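Local coordinates for outer membrane protein Omp121 (Bacteroides thetaiotaomicron, PDB 5FQ8) that probably takes up nutrients across the outer membrane as a TonB-dependent receptor, with a plug domain set in a calcium-binding transmembrane beta barrel, at residues B[925-939]-B[972-984]. Sequence-based numbering, arbitrary orientation.
Sequences PFQAVKVSAYGNNLF and SSRRFGFNLMVKF. With C8E ((hydroxyethyloxy)tri(ethyloxy)octane), chain O.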
loop_
_atom_site.group_PDB
_atom_site.type_symbol
_atom_site.label_atom_id
_atom_site.label_comp_id
_atom_site.label_asym_id
_atom_site.label_seq_id
_atom_site.Cartn_x
_atom_site.Cartn_y
_atom_site.Cartn_z
ATOM N N PRO B 925 7.997 47.200 -32.614
ATOM C CA PRO B 925 6.636 46.824 -32.236
ATOM C C PRO B 925 6.324 47.056 -30.773
ATOM O O PRO B 925 5.176 46.849 -30.374
ATOM C CB PRO B 925 6.600 45.343 -32.582
ATOM C CG PRO B 925 7.995 44.909 -32.425
ATOM C CD PRO B 925 8.849 46.021 -32.834
ATOM N N PHE B 926 7.295 47.542 -29.999
ATOM C CA PHE B 926 7.249 47.564 -28.543
ATOM C C PHE B 926 6.600 48.822 -27.996
ATOM O O PHE B 926 6.902 49.925 -28.435
ATOM C CB PHE B 926 8.664 47.485 -27.986
ATOM C CG PHE B 926 9.424 46.297 -28.438
ATOM C CD1 PHE B 926 8.840 45.055 -28.452
ATOM C CD2 PHE B 926 10.726 46.425 -28.857
ATOM C CE1 PHE B 926 9.542 43.962 -28.868
ATOM C CE2 PHE B 926 11.437 45.345 -29.272
ATOM C CZ PHE B 926 10.849 44.104 -29.281
ATOM N N GLN B 927 5.763 48.663 -26.987
ATOM C CA GLN B 927 5.184 49.811 -26.305
ATOM C C GLN B 927 6.005 50.263 -25.108
ATOM O O GLN B 927 6.014 51.449 -24.778
ATOM C CB GLN B 927 3.769 49.471 -25.861
ATOM C CG GLN B 927 2.867 49.225 -27.018
ATOM C CD GLN B 927 2.566 50.499 -27.761
ATOM O OE1 GLN B 927 2.106 51.472 -27.172
ATOM N NE2 GLN B 927 2.849 50.514 -29.058
ATOM N N ALA B 928 6.663 49.332 -24.428
ATOM C CA ALA B 928 7.526 49.614 -23.292
ATOM C C ALA B 928 8.554 48.507 -23.222
ATOM O O ALA B 928 8.347 47.431 -23.770
ATOM C CB ALA B 928 6.746 49.701 -21.985
ATOM N N VAL B 929 9.682 48.796 -22.592
ATOM C CA VAL B 929 10.712 47.800 -22.330
ATOM C C VAL B 929 11.378 48.163 -21.017
ATOM O O VAL B 929 11.883 49.278 -20.872
ATOM C CB VAL B 929 11.767 47.721 -23.445
ATOM C CG1 VAL B 929 12.910 46.860 -22.984
ATOM C CG2 VAL B 929 11.189 47.157 -24.694
ATOM N N LYS B 930 11.384 47.238 -20.057
ATOM C CA LYS B 930 12.063 47.450 -18.784
ATOM C C LYS B 930 12.959 46.261 -18.504
ATOM O O LYS B 930 12.468 45.158 -18.267
ATOM C CB LYS B 930 11.079 47.656 -17.636
ATOM C CG LYS B 930 11.784 47.899 -16.310
ATOM C CD LYS B 930 10.848 47.976 -15.121
ATOM C CE LYS B 930 10.250 49.344 -14.954
ATOM N NZ LYS B 930 9.866 49.619 -13.551
ATOM N N VAL B 931 14.252 46.466 -18.550
ATOM C CA VAL B 931 15.190 45.488 -18.020
ATOM C C VAL B 931 15.264 45.682 -16.514
ATOM O O VAL B 931 15.022 46.778 -16.005
ATOM C CB VAL B 931 16.565 45.636 -18.696
ATOM C CG1 VAL B 931 17.562 44.684 -18.106
ATOM C CG2 VAL B 931 16.439 45.346 -20.150
ATOM N N SER B 932 15.558 44.605 -15.789
ATOM C CA SER B 932 15.533 44.627 -14.334
ATOM C C SER B 932 16.549 43.639 -13.802
ATOM O O SER B 932 16.556 42.484 -14.214
ATOM C CB SER B 932 14.148 44.269 -13.806
ATOM O OG SER B 932 14.037 44.629 -12.452
ATOM N N ALA B 933 17.394 44.088 -12.892
ATOM C CA ALA B 933 18.257 43.204 -12.128
ATOM C C ALA B 933 17.770 43.207 -10.696
ATOM O O ALA B 933 17.303 44.231 -10.200
ATOM C CB ALA B 933 19.710 43.636 -12.191
ATOM N N TYR B 934 17.833 42.056 -10.040
ATOM C CA TYR B 934 17.339 41.987 -8.679
ATOM C C TYR B 934 18.145 40.971 -7.896
ATOM O O TYR B 934 18.934 40.205 -8.449
ATOM C CB TYR B 934 15.853 41.652 -8.636
ATOM C CG TYR B 934 15.512 40.321 -9.242
ATOM C CD1 TYR B 934 15.555 40.128 -10.617
ATOM C CD2 TYR B 934 15.125 39.269 -8.447
ATOM C CE1 TYR B 934 15.239 38.923 -11.173
ATOM C CE2 TYR B 934 14.804 38.069 -8.993
ATOM C CZ TYR B 934 14.861 37.890 -10.358
ATOM O OH TYR B 934 14.534 36.661 -10.898
ATOM N N GLY B 935 17.942 41.000 -6.585
ATOM C CA GLY B 935 18.544 40.068 -5.656
ATOM C C GLY B 935 17.706 39.986 -4.402
ATOM O O GLY B 935 17.245 41.009 -3.900
ATOM N N ASN B 936 17.469 38.791 -3.890
ATOM C CA ASN B 936 16.670 38.639 -2.690
ATOM C C ASN B 936 17.393 37.745 -1.698
ATOM O O ASN B 936 18.219 36.915 -2.082
ATOM C CB ASN B 936 15.305 38.076 -3.027
ATOM C CG ASN B 936 14.554 38.955 -3.976
ATOM O OD1 ASN B 936 14.709 40.166 -3.958
ATOM N ND2 ASN B 936 13.748 38.355 -4.830
ATOM N N ASN B 937 17.072 37.926 -0.416
ATOM C CA ASN B 937 17.692 37.162 0.661
ATOM C C ASN B 937 19.211 37.206 0.497
ATOM O O ASN B 937 19.880 36.185 0.355
ATOM C CB ASN B 937 17.149 35.728 0.663
ATOM C CG ASN B 937 17.428 34.971 1.964
ATOM O OD1 ASN B 937 17.273 35.492 3.066
ATOM N ND2 ASN B 937 17.825 33.722 1.828
ATOM N N LEU B 938 19.741 38.429 0.478
ATOM C CA LEU B 938 21.094 38.657 -0.006
ATOM C C LEU B 938 22.147 38.552 1.078
ATOM O O LEU B 938 23.243 38.055 0.823
ATOM C CB LEU B 938 21.182 40.023 -0.677
ATOM C CG LEU B 938 20.703 40.053 -2.121
ATOM C CD1 LEU B 938 21.001 41.383 -2.745
ATOM C CD2 LEU B 938 21.378 38.940 -2.889
ATOM N N PHE B 939 21.850 39.008 2.283
ATOM C CA PHE B 939 22.830 38.943 3.354
ATOM C C PHE B 939 22.074 38.957 4.666
ATOM O O PHE B 939 21.083 39.667 4.797
ATOM C CB PHE B 939 23.804 40.118 3.257
ATOM C CG PHE B 939 25.105 39.882 3.933
ATOM C CD1 PHE B 939 25.223 40.035 5.305
ATOM C CD2 PHE B 939 26.218 39.520 3.200
ATOM C CE1 PHE B 939 26.427 39.826 5.946
ATOM C CE2 PHE B 939 27.431 39.306 3.829
ATOM C CZ PHE B 939 27.537 39.462 5.210
ATOM N N SER B 972 19.702 28.001 3.790
ATOM C CA SER B 972 19.010 29.024 3.027
ATOM C C SER B 972 19.916 29.554 1.934
ATOM O O SER B 972 21.136 29.396 1.967
ATOM C CB SER B 972 18.540 30.161 3.922
ATOM O OG SER B 972 19.594 31.045 4.236
ATOM N N SER B 973 19.309 30.160 0.937
ATOM C CA SER B 973 20.066 30.561 -0.232
ATOM C C SER B 973 19.989 32.060 -0.441
ATOM O O SER B 973 19.141 32.758 0.115
ATOM C CB SER B 973 19.576 29.846 -1.492
ATOM O OG SER B 973 18.266 30.254 -1.822
ATOM N N ARG B 974 20.913 32.524 -1.263
ATOM C CA ARG B 974 20.993 33.897 -1.744
ATOM C C ARG B 974 20.539 33.906 -3.197
ATOM O O ARG B 974 21.067 33.145 -4.007
ATOM C CB ARG B 974 22.434 34.379 -1.632
ATOM C CG ARG B 974 22.623 35.772 -1.308
ATOM C CD ARG B 974 23.997 36.162 -1.759
ATOM N NE ARG B 974 25.054 35.423 -1.078
ATOM C CZ ARG B 974 25.578 35.787 0.085
ATOM N NH1 ARG B 974 25.124 36.859 0.697
ATOM N NH2 ARG B 974 26.540 35.074 0.634
ATOM N N ARG B 975 19.564 34.735 -3.535
ATOM C CA ARG B 975 19.001 34.709 -4.880
ATOM C C ARG B 975 19.191 36.036 -5.607
ATOM O O ARG B 975 19.061 37.105 -5.010
ATOM C CB ARG B 975 17.530 34.333 -4.821
ATOM C CG ARG B 975 17.315 32.957 -4.266
ATOM C CD ARG B 975 15.863 32.678 -4.001
ATOM N NE ARG B 975 15.312 33.475 -2.911
ATOM C CZ ARG B 975 15.423 33.165 -1.624
ATOM N NH1 ARG B 975 16.084 32.082 -1.257
ATOM N NH2 ARG B 975 14.877 33.941 -0.700
ATOM N N PHE B 976 19.480 35.956 -6.909
ATOM C CA PHE B 976 19.774 37.135 -7.723
ATOM C C PHE B 976 19.576 36.825 -9.203
ATOM O O PHE B 976 20.070 35.813 -9.695
ATOM C CB PHE B 976 21.202 37.630 -7.479
ATOM C CG PHE B 976 22.272 36.578 -7.644
ATOM C CD1 PHE B 976 22.660 35.791 -6.580
ATOM C CD2 PHE B 976 22.917 36.410 -8.848
ATOM C CE1 PHE B 976 23.654 34.841 -6.727
ATOM C CE2 PHE B 976 23.909 35.465 -9.003
ATOM C CZ PHE B 976 24.282 34.679 -7.941
ATOM N N GLY B 977 18.895 37.709 -9.921
ATOM C CA GLY B 977 18.706 37.459 -11.333
ATOM C C GLY B 977 18.403 38.688 -12.170
ATOM O O GLY B 977 18.629 39.823 -11.755
ATOM N N PHE B 978 17.893 38.426 -13.377
ATOM C CA PHE B 978 17.481 39.432 -14.343
ATOM C C PHE B 978 16.058 39.161 -14.804
ATOM O O PHE B 978 15.577 38.038 -14.747
ATOM C CB PHE B 978 18.401 39.454 -15.563
ATOM C CG PHE B 978 19.775 39.943 -15.261
ATOM C CD1 PHE B 978 19.984 41.255 -14.884
ATOM C CD2 PHE B 978 20.854 39.096 -15.351
ATOM C CE1 PHE B 978 21.246 41.717 -14.598
ATOM C CE2 PHE B 978 22.121 39.544 -15.067
ATOM C CZ PHE B 978 22.320 40.861 -14.686
ATOM N N ASN B 979 15.388 40.208 -15.274
ATOM C CA ASN B 979 14.036 40.099 -15.803
ATOM C C ASN B 979 13.872 41.075 -16.953
ATOM O O ASN B 979 14.264 42.236 -16.844
ATOM C CB ASN B 979 12.981 40.398 -14.741
ATOM C CG ASN B 979 11.560 40.287 -15.283
ATOM O OD1 ASN B 979 11.213 39.311 -15.932
ATOM N ND2 ASN B 979 10.739 41.287 -15.013
ATOM N N LEU B 980 13.282 40.607 -18.044
ATOM C CA LEU B 980 12.989 41.435 -19.201
ATOM C C LEU B 980 11.485 41.580 -19.319
ATOM O O LEU B 980 10.765 40.589 -19.277
ATOM C CB LEU B 980 13.582 40.819 -20.459
ATOM C CG LEU B 980 13.321 41.541 -21.768
ATOM C CD1 LEU B 980 13.536 42.999 -21.564
ATOM C CD2 LEU B 980 14.242 41.032 -22.854
ATOM N N MET B 981 11.012 42.810 -19.436
ATOM C CA MET B 981 9.598 43.091 -19.615
ATOM C C MET B 981 9.403 43.769 -20.958
ATOM O O MET B 981 10.203 44.610 -21.352
ATOM C CB MET B 981 9.068 43.959 -18.510
ATOM C CG MET B 981 7.593 44.124 -18.528
ATOM S SD MET B 981 7.051 45.615 -19.302
ATOM C CE MET B 981 5.766 46.101 -18.180
ATOM N N VAL B 982 8.366 43.368 -21.679
ATOM C CA VAL B 982 8.182 43.763 -23.069
ATOM C C VAL B 982 6.703 43.971 -23.319
ATOM O O VAL B 982 5.960 43.003 -23.461
ATOM C CB VAL B 982 8.733 42.692 -24.027
ATOM C CG1 VAL B 982 8.508 43.105 -25.434
ATOM C CG2 VAL B 982 10.204 42.434 -23.783
ATOM N N LYS B 983 6.249 45.212 -23.366
ATOM C CA LYS B 983 4.851 45.468 -23.678
ATOM C C LYS B 983 4.655 45.545 -25.185
ATOM O O LYS B 983 5.477 46.115 -25.901
ATOM C CB LYS B 983 4.366 46.756 -23.018
ATOM C CG LYS B 983 3.431 46.543 -21.835
ATOM C CD LYS B 983 2.726 47.833 -21.424
ATOM C CE LYS B 983 1.734 47.627 -20.279
ATOM N NZ LYS B 983 2.410 47.354 -18.976
ATOM N N PHE B 984 3.585 44.920 -25.661
ATOM C CA PHE B 984 3.189 45.006 -27.055
ATOM C C PHE B 984 1.840 45.678 -27.116
ATOM O O PHE B 984 1.411 46.146 -28.163
ATOM C CB PHE B 984 3.082 43.632 -27.709
ATOM C CG PHE B 984 4.388 42.950 -27.956
ATOM C CD1 PHE B 984 5.092 43.181 -29.112
ATOM C CD2 PHE B 984 4.872 42.030 -27.061
ATOM C CE1 PHE B 984 6.270 42.535 -29.353
ATOM C CE2 PHE B 984 6.047 41.380 -27.295
ATOM C CZ PHE B 984 6.749 41.624 -28.443
ATOM O OXT PHE B 984 1.142 45.723 -26.105
HETATM C C1 C8E O . 21.161 43.678 -8.173
HETATM C C2 C8E O . 21.736 42.950 -6.966
HETATM C C3 C8E O . 22.762 41.895 -7.374
HETATM C C4 C8E O . 23.300 41.161 -6.150
HETATM C C5 C8E O . 24.552 40.335 -6.428
HETATM C C6 C8E O . 24.399 38.918 -5.876
HETATM C C7 C8E O . 25.599 38.031 -6.192
HETATM C C8 C8E O . 26.326 37.648 -4.911
HETATM O O9 C8E O . 27.305 36.672 -5.175
#
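The last two strands of the TonB-dependent receptor barrel meet here: 928-936 runs antiparallel to the C-terminal strand 973-983, with 170° between their directions. Paired backbone bonds hold K930 to M981, Y934 to G977 and N936 to R975; S932 and N979 pair as well, though the bond from S932 N is weak, while the return bond from N979 N to S932 O is 2.8 Å and lies in the carbonyl plane. At the glycine, Y934 lays its ring over the neighbouring strand: with chi1 at 61°, CG is tucked over its own backbone, which swings the ring across G977, whose CA sits 4.2 Å from the ring centroid in a CH-pi contact. Y934 OH is hydrogen-bonded to the side-chain oxygen of Q184 on strand 177-188, the first barrel strand, which also pairs with 973-983, so this contact lies beside the seam where the barrel closes on itself. Y934, S932, N979 and R975 occupy the face that looks into the barrel, and R975 also bonds weakly to S78 of the plug domain. The other face is apolar and probably meets lipid. There A933 CB packs 3.4 Å from F978 CE1, and the CD1 branch of L980 reaches V931 CG2 at 4.0 Å. A detergent chain covers one face of the F976 ring, its C6 lying 3.6 Å from F976 CG. Near the C-terminus, Q927 N donates to K983 O at 2.8 Å, and the F926 ring turns its edge to the face of terminal F984 in an offset edge-to-face pair, planes 61° apart, while F926 CD1 also touches V982 CG1 at 3.6 Å.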